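Local coordinates for protein GP37 (Pseudomonas phage phikz, PDB 5FT0) that inhibits the RNA degradosome of the infected bacterium, probably by acting on RNase E, at residues Asp101-Asp106 and Phe163-Lys168; Pro126-Met131 and Lys174-Ala179; Tyr57-Gln62 and Asp67-Glu72. All blocks are in the same frame, centred on the assembly; numbering follows the deposited sequence. Where two conformers were deposited one is given.

Contact 1 (Asp101-Asp106 and Phe163-Lys168); sequences DEYISD and FLVDKK. With K (potassium ion), chain D.
The phenol of Tyr-103 meets Val-165 through its hydroxyl: OH lies 3.9 Å from Val-165 CB and 4.2 Å from Val-165 CG1, and the two side chains cross at about a right angle. The same side chain also touches Val-110 and Ile-112 of the neighbouring strand 109-115, so that aliphatic groups surround it. With CG anti to the carbonyl carbon (chi1 -78°), the ring extends toward the helix while the backbone C=O of the same residue points the other way. That carbonyl is a ligand of the potassium ion, with Tyr-103 O 2.7 Å from the metal, and the carbonyls of Ile-97 and Asn-100 are its other protein ligands. Tyr-103 thus stands at the junction between a metal-binding turn and strand 103-106, the outermost within this chain on its side of a seven-stranded antiparallel sheet, facing helix 158-187 just where that helix is kinked. The kink carries an Asx turn. Asp-166 OD1, by its anti lone pair, accepts the N-H of Lys-168 at 3.0 Å, a bent bond of 137° that gives this amide a partner where the nitrogens of Lys-167 and Lys-168 lack their bonds to the preceding turn. The carbonyl of Val-165, likewise near the break, accepts from the side-chain amide of Asn-169. Lys-168 makes the second, looser approach: its chain is fully extended and takes NZ to 4.2 Å from the backbone N of Asp-101. The opposite charges are near but not paired, Asp-101 OD2 standing 4.7 Å from Lys-168 NZ, which suggests a modest, solvent-screened attraction between two exposed groups. Glu-102, whose OE2 is 6.2 Å from Lys-168 NZ, instead hydrogen-bonds through that oxygen to Gln-242.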
loop_
_atom_site.group_PDB
_atom_site.type_symbol
_atom_site.label_atom_id
_atom_site.label_comp_id
_atom_site.label_asym_id
_atom_site.label_seq_id
_atom_site.Cartn_x
_atom_site.Cartn_y
_atom_site.Cartn_z
ATOM N N ASP A 101 20.444 -9.713 8.200
ATOM C CA ASP A 101 19.360 -10.560 7.721
ATOM C C ASP A 101 17.997 -9.909 7.896
ATOM O O ASP A 101 17.064 -10.247 7.159
ATOM C CB ASP A 101 19.391 -11.908 8.443
ATOM C CG ASP A 101 20.681 -12.669 8.201
ATOM O OD1 ASP A 101 21.138 -12.715 7.039
ATOM O OD2 ASP A 101 21.242 -13.214 9.176
ATOM N N GLU A 102 17.862 -8.980 8.843
ATOM C CA GLU A 102 16.598 -8.286 9.047
ATOM C C GLU A 102 16.397 -7.124 8.083
ATOM O O GLU A 102 15.248 -6.748 7.826
ATOM C CB GLU A 102 16.497 -7.788 10.491
ATOM C CG GLU A 102 16.213 -8.894 11.498
ATOM C CD GLU A 102 15.895 -8.361 12.879
ATOM O OE1 GLU A 102 14.787 -7.815 13.067
ATOM O OE2 GLU A 102 16.755 -8.480 13.777
ATOM N N TYR A 103 17.477 -6.549 7.553
ATOM C CA TYR A 103 17.356 -5.515 6.532
ATOM C C TYR A 103 16.818 -6.112 5.237
ATOM O O TYR A 103 17.368 -7.086 4.715
ATOM C CB TYR A 103 18.708 -4.860 6.259
ATOM C CG TYR A 103 19.172 -3.841 7.276
ATOM C CD1 TYR A 103 18.373 -3.474 8.348
ATOM C CD2 TYR A 103 20.412 -3.231 7.144
ATOM C CE1 TYR A 103 18.807 -2.536 9.272
ATOM C CE2 TYR A 103 20.851 -2.295 8.054
ATOM C CZ TYR A 103 20.048 -1.950 9.116
ATOM O OH TYR A 103 20.494 -1.013 10.022
ATOM N N ILE A 104 15.744 -5.525 4.716
ATOM C CA ILE A 104 15.288 -5.815 3.365
ATOM C C ILE A 104 15.238 -4.502 2.597
ATOM O O ILE A 104 15.120 -3.418 3.175
ATOM C CB ILE A 104 13.917 -6.521 3.322
ATOM C CG1 ILE A 104 12.823 -5.612 3.884
ATOM C CG2 ILE A 104 13.971 -7.845 4.068
ATOM C CD1 ILE A 104 11.438 -5.954 3.384
ATOM N N SER A 105 15.339 -4.613 1.276
ATOM C CA SER A 105 15.314 -3.464 0.382
ATOM C C SER A 105 14.060 -3.529 -0.475
ATOM O O SER A 105 13.756 -4.574 -1.060
ATOM C CB SER A 105 16.560 -3.427 -0.505
ATOM O OG SER A 105 16.437 -2.439 -1.513
ATOM N N ASP A 106 13.339 -2.414 -0.546
ATOM C CA ASP A 106 12.148 -2.318 -1.382
ATOM C C ASP A 106 12.008 -0.872 -1.829
ATOM O O ASP A 106 11.825 0.018 -0.995
ATOM C CB ASP A 106 10.902 -2.781 -0.626
ATOM C CG ASP A 106 9.676 -2.863 -1.514
ATOM O OD1 ASP A 106 9.839 -2.939 -2.750
ATOM O OD2 ASP A 106 8.547 -2.855 -0.976
ATOM N N PHE A 163 25.795 4.581 17.094
ATOM C CA PHE A 163 24.580 5.064 17.737
ATOM C C PHE A 163 23.380 4.934 16.807
ATOM O O PHE A 163 22.289 4.544 17.239
ATOM C CB PHE A 163 24.775 6.515 18.182
ATOM C CG PHE A 163 23.500 7.220 18.560
ATOM C CD1 PHE A 163 22.879 6.963 19.771
ATOM C CD2 PHE A 163 22.936 8.160 17.710
ATOM C CE1 PHE A 163 21.712 7.621 20.121
ATOM C CE2 PHE A 163 21.770 8.822 18.055
ATOM C CZ PHE A 163 21.159 8.554 19.261
ATOM N N LEU A 164 23.570 5.226 15.519
ATOM C CA LEU A 164 22.443 5.284 14.593
ATOM C C LEU A 164 21.905 3.896 14.264
ATOM O O LEU A 164 20.694 3.660 14.331
ATOM C CB LEU A 164 22.854 6.011 13.311
ATOM C CG LEU A 164 22.692 7.530 13.268
ATOM C CD1 LEU A 164 23.048 8.054 11.884
ATOM C CD2 LEU A 164 21.276 7.929 13.650
ATOM N N VAL A 165 22.785 2.965 13.889
ATOM C CA VAL A 165 22.346 1.707 13.292
ATOM C C VAL A 165 22.974 0.506 13.990
ATOM O O VAL A 165 23.048 -0.582 13.407
ATOM C CB VAL A 165 22.668 1.683 11.785
ATOM C CG1 VAL A 165 21.917 2.785 11.058
ATOM C CG2 VAL A 165 24.165 1.828 11.559
ATOM N N ASP A 166 23.419 0.699 15.238
ATOM C CA ASP A 166 24.135 -0.270 16.075
ATOM C C ASP A 166 25.372 -0.871 15.403
ATOM O O ASP A 166 25.613 -0.665 14.208
ATOM C CB ASP A 166 23.183 -1.369 16.596
ATOM C CG ASP A 166 22.703 -2.336 15.520
ATOM O OD1 ASP A 166 23.533 -2.957 14.822
ATOM O OD2 ASP A 166 21.469 -2.478 15.378
ATOM N N LYS A 167 26.174 -1.607 16.179
ATOM C CA LYS A 167 27.512 -1.994 15.734
ATOM C C LYS A 167 27.507 -2.987 14.579
ATOM O O LYS A 167 28.498 -3.064 13.845
ATOM C CB LYS A 167 28.314 -2.586 16.894
ATOM C CG LYS A 167 28.515 -1.677 18.082
ATOM C CD LYS A 167 29.196 -2.422 19.212
ATOM C CE LYS A 167 30.372 -1.639 19.798
ATOM N NZ LYS A 167 29.958 -0.388 20.482
ATOM N N LYS A 168 26.431 -3.752 14.400
ATOM C CA LYS A 168 26.414 -4.745 13.330
ATOM C C LYS A 168 26.451 -4.092 11.954
ATOM O O LYS A 168 27.035 -4.651 11.018
ATOM C CB LYS A 168 25.179 -5.640 13.460
ATOM C CG LYS A 168 25.055 -6.709 12.382
ATOM C CD LYS A 168 23.829 -7.584 12.606
ATOM C CE LYS A 168 23.708 -8.661 11.538
ATOM N NZ LYS A 168 22.538 -9.552 11.783
HETATM K K K D . 19.301 -8.911 4.064
#

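Contact 2 (Pro126-Met131 and Lys174-Ala179); sequences PVIEFM and KELILA
Leu-176, Phe-130 and Ile-128 make up this wholly apolar contact, and a single methyl group of the leucine serves both partners. Leu-176 CD2 lies 4.1 Å from Phe-130 CZ and 4.2 Å from Phe-130 CE1, touching the far end of the ring, while Ile-128 CG2 approaches the same methyl to 4.3 Å. The leucine contributes the most buried surface of the three. Its first torsion (chi1 169°) sets CG opposite the backbone N, and the side chain stands out from the helix toward the strand, covering part of the 10.4 Å between the CA atoms of Ile-128 and Leu-176. Phe-130 reaches it from the opposing direction; its CB sets out to one side, and the length of the aromatic group carries CZ across to the methyl. The CB of Ile-128 is directed toward the helix, and its CG2 branch does the touching.

Ile-128 and Phe-130 both reach Leu-176, whereas Glu-129 between them makes a salt bridge with Lys-228. Just before, Val-127 and Ile-128 both face Val-110 in a classic beta bulge, where the chain turns a corner. Beyond the three residues, the apolar layer continues on several sides: Val-96 and Ala-93 of helix 87-98 cover Ile-128 and Phe-130 respectively, Ile-227 and Phe-225 flank them on strand 220-232, and Val-173 and Tyr-180 extend the lining along helix 158-187. Ala-179, about one turn on from Leu-176, packs on Leu-89 and Ala-92, so that helices 87-98 and 158-187 lie side by side against the sheet.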
loop_
_atom_site.group_PDB
_atom_site.type_symbol
_atom_site.label_atom_id
_atom_site.label_comp_id
_atom_site.label_asym_id
_atom_site.label_seq_id
_atom_site.Cartn_x
_atom_site.Cartn_y
_atom_site.Cartn_z
ATOM N N PRO A 126 11.128 1.826 8.084
ATOM C CA PRO A 126 12.310 2.337 7.378
ATOM C C PRO A 126 13.481 2.583 8.318
ATOM O O PRO A 126 13.312 3.044 9.448
ATOM C CB PRO A 126 11.817 3.651 6.753
ATOM C CG PRO A 126 10.316 3.626 6.886
ATOM C CD PRO A 126 10.034 2.807 8.107
ATOM N N VAL A 127 14.681 2.268 7.827
ATOM C CA VAL A 127 15.930 2.550 8.523
ATOM C C VAL A 127 16.819 3.480 7.705
ATOM O O VAL A 127 17.297 4.502 8.205
ATOM C CB VAL A 127 16.682 1.247 8.880
ATOM C CG1 VAL A 127 18.079 1.562 9.394
ATOM C CG2 VAL A 127 15.899 0.447 9.912
ATOM N N ILE A 128 17.052 3.135 6.441
ATOM C CA ILE A 128 17.781 3.977 5.501
ATOM C C ILE A 128 16.858 4.267 4.331
ATOM O O ILE A 128 16.303 3.340 3.729
ATOM C CB ILE A 128 19.078 3.306 5.014
ATOM C CG1 ILE A 128 19.958 2.904 6.197
ATOM C CG2 ILE A 128 19.834 4.235 4.080
ATOM C CD1 ILE A 128 21.136 2.039 5.807
ATOM N N GLU A 129 16.684 5.545 4.012
ATOM C CA GLU A 129 15.836 5.955 2.902
ATOM C C GLU A 129 16.666 6.747 1.903
ATOM O O GLU A 129 17.256 7.775 2.255
ATOM C CB GLU A 129 14.644 6.780 3.390
ATOM C CG GLU A 129 13.709 7.221 2.274
ATOM C CD GLU A 129 12.427 7.837 2.798
ATOM O OE1 GLU A 129 12.150 7.695 4.009
ATOM O OE2 GLU A 129 11.693 8.454 1.996
ATOM N N PHE A 130 16.717 6.260 0.667
ATOM C CA PHE A 130 17.342 7.000 -0.419
ATOM C C PHE A 130 16.343 8.001 -0.982
ATOM O O PHE A 130 15.190 7.650 -1.255
ATOM C CB PHE A 130 17.818 6.047 -1.516
ATOM C CG PHE A 130 18.804 5.019 -1.039
ATOM C CD1 PHE A 130 20.163 5.287 -1.047
ATOM C CD2 PHE A 130 18.372 3.784 -0.580
ATOM C CE1 PHE A 130 21.072 4.344 -0.611
ATOM C CE2 PHE A 130 19.277 2.838 -0.141
ATOM C CZ PHE A 130 20.630 3.118 -0.157
HETATM N N MSE A 131 16.777 9.247 -1.143
HETATM C CA MSE A 131 15.883 10.304 -1.598
HETATM C C MSE A 131 16.485 11.094 -2.757
HETATM O O MSE A 131 16.955 12.219 -2.570
HETATM C CB MSE A 131 15.547 11.242 -0.440
HETATM C CG MSE A 131 14.972 10.529 0.781
HETATM SE SE MSE A 131 14.708 11.716 2.305
HETATM C CE MSE A 131 13.333 12.881 1.557
ATOM N N LYS A 174 28.436 3.576 7.338
ATOM C CA LYS A 174 29.415 4.648 7.191
ATOM C C LYS A 174 30.067 4.615 5.813
ATOM O O LYS A 174 30.304 5.665 5.205
ATOM C CB LYS A 174 30.469 4.535 8.295
ATOM C CG LYS A 174 31.605 5.544 8.215
ATOM C CD LYS A 174 32.416 5.530 9.505
ATOM C CE LYS A 174 33.916 5.572 9.242
ATOM N NZ LYS A 174 34.374 6.884 8.710
ATOM N N GLU A 175 30.353 3.418 5.300
ATOM C CA GLU A 175 30.934 3.305 3.967
ATOM C C GLU A 175 29.930 3.676 2.883
ATOM O O GLU A 175 30.327 4.156 1.813
ATOM C CB GLU A 175 31.464 1.889 3.740
ATOM C CG GLU A 175 32.684 1.544 4.582
ATOM C CD GLU A 175 33.867 2.453 4.296
ATOM O OE1 GLU A 175 34.187 2.661 3.104
ATOM O OE2 GLU A 175 34.474 2.964 5.262
ATOM N N LEU A 176 28.636 3.455 3.131
ATOM C CA LEU A 176 27.618 3.877 2.174
ATOM C C LEU A 176 27.599 5.394 2.040
ATOM O O LEU A 176 27.606 5.933 0.926
ATOM C CB LEU A 176 26.246 3.356 2.603
ATOM C CG LEU A 176 25.029 3.925 1.865
ATOM C CD1 LEU A 176 25.077 3.559 0.392
ATOM C CD2 LEU A 176 23.736 3.429 2.496
ATOM N N ILE A 177 27.584 6.100 3.172
ATOM C CA ILE A 177 27.649 7.558 3.151
ATOM C C ILE A 177 28.932 8.021 2.478
ATOM O O ILE A 177 28.919 8.937 1.646
ATOM C CB ILE A 177 27.530 8.118 4.581
ATOM C CG1 ILE A 177 26.196 7.706 5.208
ATOM C CG2 ILE A 177 27.697 9.636 4.584
ATOM C CD1 ILE A 177 24.988 8.104 4.389
ATOM N N LEU A 178 30.057 7.393 2.826
ATOM C CA LEU A 178 31.345 7.774 2.257
ATOM C C LEU A 178 31.347 7.610 0.742
ATOM O O LEU A 178 31.836 8.479 0.011
ATOM C CB LEU A 178 32.453 6.931 2.888
ATOM C CG LEU A 178 33.768 7.618 3.259
ATOM C CD1 LEU A 178 33.547 8.617 4.385
ATOM C CD2 LEU A 178 34.807 6.577 3.652
ATOM N N ALA A 179 30.793 6.498 0.253
ATOM C CA ALA A 179 30.754 6.247 -1.184
ATOM C C ALA A 179 29.988 7.342 -1.916
ATOM O O ALA A 179 30.439 7.846 -2.952
ATOM C CB ALA A 179 30.132 4.878 -1.456
#

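Contact 3 (Tyr57-Gln62 and Asp67-Glu72); sequences YTFKPQ and DAMVRE
Met-69, a selenomethionine in this crystal, brings its selenium to the rim of the Phe-59 ring in a Met-aromatic contact: SE is 5.1 Å from the ring centroid and 85° off the ring normal, hence at the edge and in plane. The nearest ring atom is Phe-59 CE2, 3.8 Å from SE. The Phe-59 ring also stacks with that of Tyr-73.

Purely apolar contacts fill in around this one. Pro-61 CB touches Met-69 SE at 3.7 Å, so the selenium sits against both the proline and the phenylalanine, and Val-70 CG2 comes to 4.3 Å from Phe-59 CZ, again at the ring edge.

Among the polar bonds, Arg-71 N reaches Asp-67 O at 2.7 Å within the helix, and Asp-66 accepts the N-H of Met-69 through its side chain at the helix start. Asp-67 OD1 takes the indole N-H of Trp-34, and Arg-71 makes a salt bridge with Glu-10. The whole is a strand-loop-helix connection: strand 55-59 ends the four-stranded antiparallel sheet, and helix 67-82 folds back over one face of that sheet, where Val-70 also meets Val-32 and Trp-34.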
loop_
_atom_site.group_PDB
_atom_site.type_symbol
_atom_site.label_atom_id
_atom_site.label_comp_id
_atom_site.label_asym_id
_atom_site.label_seq_id
_atom_site.Cartn_x
_atom_site.Cartn_y
_atom_site.Cartn_z
ATOM N N TYR A 57 6.105 15.736 -9.741
ATOM C CA TYR A 57 7.094 16.558 -9.057
ATOM C C TYR A 57 6.534 17.956 -8.832
ATOM O O TYR A 57 5.625 18.406 -9.533
ATOM C CB TYR A 57 8.405 16.676 -9.848
ATOM C CG TYR A 57 9.001 15.374 -10.325
ATOM C CD1 TYR A 57 9.613 14.498 -9.439
ATOM C CD2 TYR A 57 8.987 15.040 -11.673
ATOM C CE1 TYR A 57 10.173 13.310 -9.879
ATOM C CE2 TYR A 57 9.548 13.856 -12.124
ATOM C CZ TYR A 57 10.139 12.996 -11.224
ATOM O OH TYR A 57 10.697 11.821 -11.671
ATOM N N THR A 58 7.110 18.649 -7.850
ATOM C CA THR A 58 6.837 20.061 -7.611
ATOM C C THR A 58 8.152 20.759 -7.303
ATOM O O THR A 58 8.908 20.301 -6.442
ATOM C CB THR A 58 5.848 20.264 -6.455
ATOM O OG1 THR A 58 4.587 19.673 -6.792
ATOM C CG2 THR A 58 5.645 21.751 -6.171
ATOM N N PHE A 59 8.430 21.853 -8.010
ATOM C CA PHE A 59 9.631 22.633 -7.751
ATOM C C PHE A 59 9.300 24.117 -7.833
ATOM O O PHE A 59 8.266 24.517 -8.374
ATOM C CB PHE A 59 10.771 22.266 -8.719
ATOM C CG PHE A 59 10.538 22.697 -10.146
ATOM C CD1 PHE A 59 9.882 21.863 -11.039
ATOM C CD2 PHE A 59 11.003 23.921 -10.600
ATOM C CE1 PHE A 59 9.681 22.252 -12.355
ATOM C CE2 PHE A 59 10.803 24.316 -11.912
ATOM C CZ PHE A 59 10.143 23.479 -12.791
ATOM N N LYS A 60 10.198 24.932 -7.277
ATOM C CA LYS A 60 10.031 26.377 -7.254
ATOM C C LYS A 60 10.891 26.989 -8.350
ATOM O O LYS A 60 12.126 26.965 -8.235
ATOM C CB LYS A 60 10.428 26.942 -5.891
ATOM C CG LYS A 60 9.776 26.253 -4.697
ATOM C CD LYS A 60 8.280 26.507 -4.610
ATOM C CE LYS A 60 7.965 27.983 -4.411
ATOM N NZ LYS A 60 8.593 28.574 -3.198
ATOM N N PRO A 61 10.311 27.546 -9.409
ATOM C CA PRO A 61 11.133 28.115 -10.484
ATOM C C PRO A 61 11.865 29.376 -10.046
ATOM O O PRO A 61 11.371 30.164 -9.236
ATOM C CB PRO A 61 10.113 28.421 -11.585
ATOM C CG PRO A 61 8.826 28.626 -10.850
ATOM C CD PRO A 61 8.868 27.673 -9.684
ATOM N N GLN A 62 13.065 29.556 -10.597
ATOM C CA GLN A 62 13.888 30.732 -10.343
ATOM C C GLN A 62 13.804 31.761 -11.462
ATOM O O GLN A 62 14.428 32.821 -11.362
ATOM C CB GLN A 62 15.348 30.317 -10.120
ATOM C CG GLN A 62 15.570 29.534 -8.835
ATOM C CD GLN A 62 15.077 30.287 -7.610
ATOM O OE1 GLN A 62 15.362 31.474 -7.438
ATOM N NE2 GLN A 62 14.330 29.599 -6.754
ATOM N N ASP A 67 9.190 25.098 -21.170
ATOM C CA ASP A 67 9.480 23.687 -21.413
ATOM C C ASP A 67 10.942 23.366 -21.130
ATOM O O ASP A 67 11.251 22.374 -20.462
ATOM C CB ASP A 67 9.121 23.313 -22.852
ATOM C CG ASP A 67 7.628 23.293 -23.095
ATOM O OD1 ASP A 67 6.859 23.371 -22.113
ATOM O OD2 ASP A 67 7.225 23.183 -24.271
ATOM N N ALA A 68 11.858 24.200 -21.633
ATOM C CA ALA A 68 13.285 23.924 -21.480
ATOM C C ALA A 68 13.672 23.766 -20.014
ATOM O O ALA A 68 14.490 22.905 -19.672
ATOM C CB ALA A 68 14.108 25.037 -22.131
HETATM N N MSE A 69 13.100 24.584 -19.139
HETATM C CA MSE A 69 13.360 24.470 -17.710
HETATM C C MSE A 69 12.778 23.179 -17.133
HETATM O O MSE A 69 13.431 22.490 -16.349
HETATM C CB MSE A 69 12.789 25.674 -16.962
HETATM C CG MSE A 69 12.811 25.515 -15.448
HETATM SE SE MSE A 69 11.778 26.889 -14.517
HETATM C CE MSE A 69 12.895 28.426 -14.942
ATOM N N VAL A 70 11.540 22.859 -17.517
ATOM C CA VAL A 70 10.910 21.643 -17.014
ATOM C C VAL A 70 11.635 20.414 -17.542
ATOM O O VAL A 70 11.817 19.426 -16.821
ATOM C CB VAL A 70 9.412 21.622 -17.374
ATOM C CG1 VAL A 70 8.769 20.325 -16.906
ATOM C CG2 VAL A 70 8.701 22.823 -16.757
ATOM N N ARG A 71 12.067 20.456 -18.806
ATOM C CA ARG A 71 12.836 19.347 -19.362
ATOM C C ARG A 71 14.123 19.131 -18.578
ATOM O O ARG A 71 14.490 17.992 -18.264
ATOM C CB ARG A 71 13.145 19.605 -20.837
ATOM C CG ARG A 71 13.943 18.492 -21.499
ATOM C CD ARG A 71 14.316 18.851 -22.931
ATOM N NE ARG A 71 13.140 19.109 -23.754
ATOM C CZ ARG A 71 12.540 18.193 -24.508
ATOM N NH1 ARG A 71 13.008 16.952 -24.548
ATOM N NH2 ARG A 71 11.474 18.521 -25.225
ATOM N N GLU A 72 14.824 20.218 -18.254
ATOM C CA GLU A 72 16.044 20.104 -17.462
ATOM C C GLU A 72 15.745 19.544 -16.079
ATOM O O GLU A 72 16.473 18.680 -15.577
ATOM C CB GLU A 72 16.730 21.464 -17.346
ATOM C CG GLU A 72 18.023 21.581 -18.126
ATOM C CD GLU A 72 18.853 22.772 -17.688
ATOM O OE1 GLU A 72 18.273 23.754 -17.175
ATOM O OE2 GLU A 72 20.090 22.725 -17.850
#

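In the fold
Contacts 1 and 2 draw on the same helix, 158-187, and the same seven-stranded sheet. Their centres are 11 Å apart, and they touch directly where Tyr-103 OH packs 3.6 Å from Val-127 CG1. Contact 1 holds one of the three potassium ligands, whereas in contact 2 the side chain of Ile-128 stays about 11 Å from the ion. Contact 3 belongs to the other sheet and closes before the others open along the chain: its centre is 36 Å from that of contact 1, on the opposite side of the chain's centre, and 27 Å from that of contact 2. A bound arginine, held by Phe-190, Asp-192, Ala-194 and Glu-214, lies about 10 Å from the side chain of Gln-62.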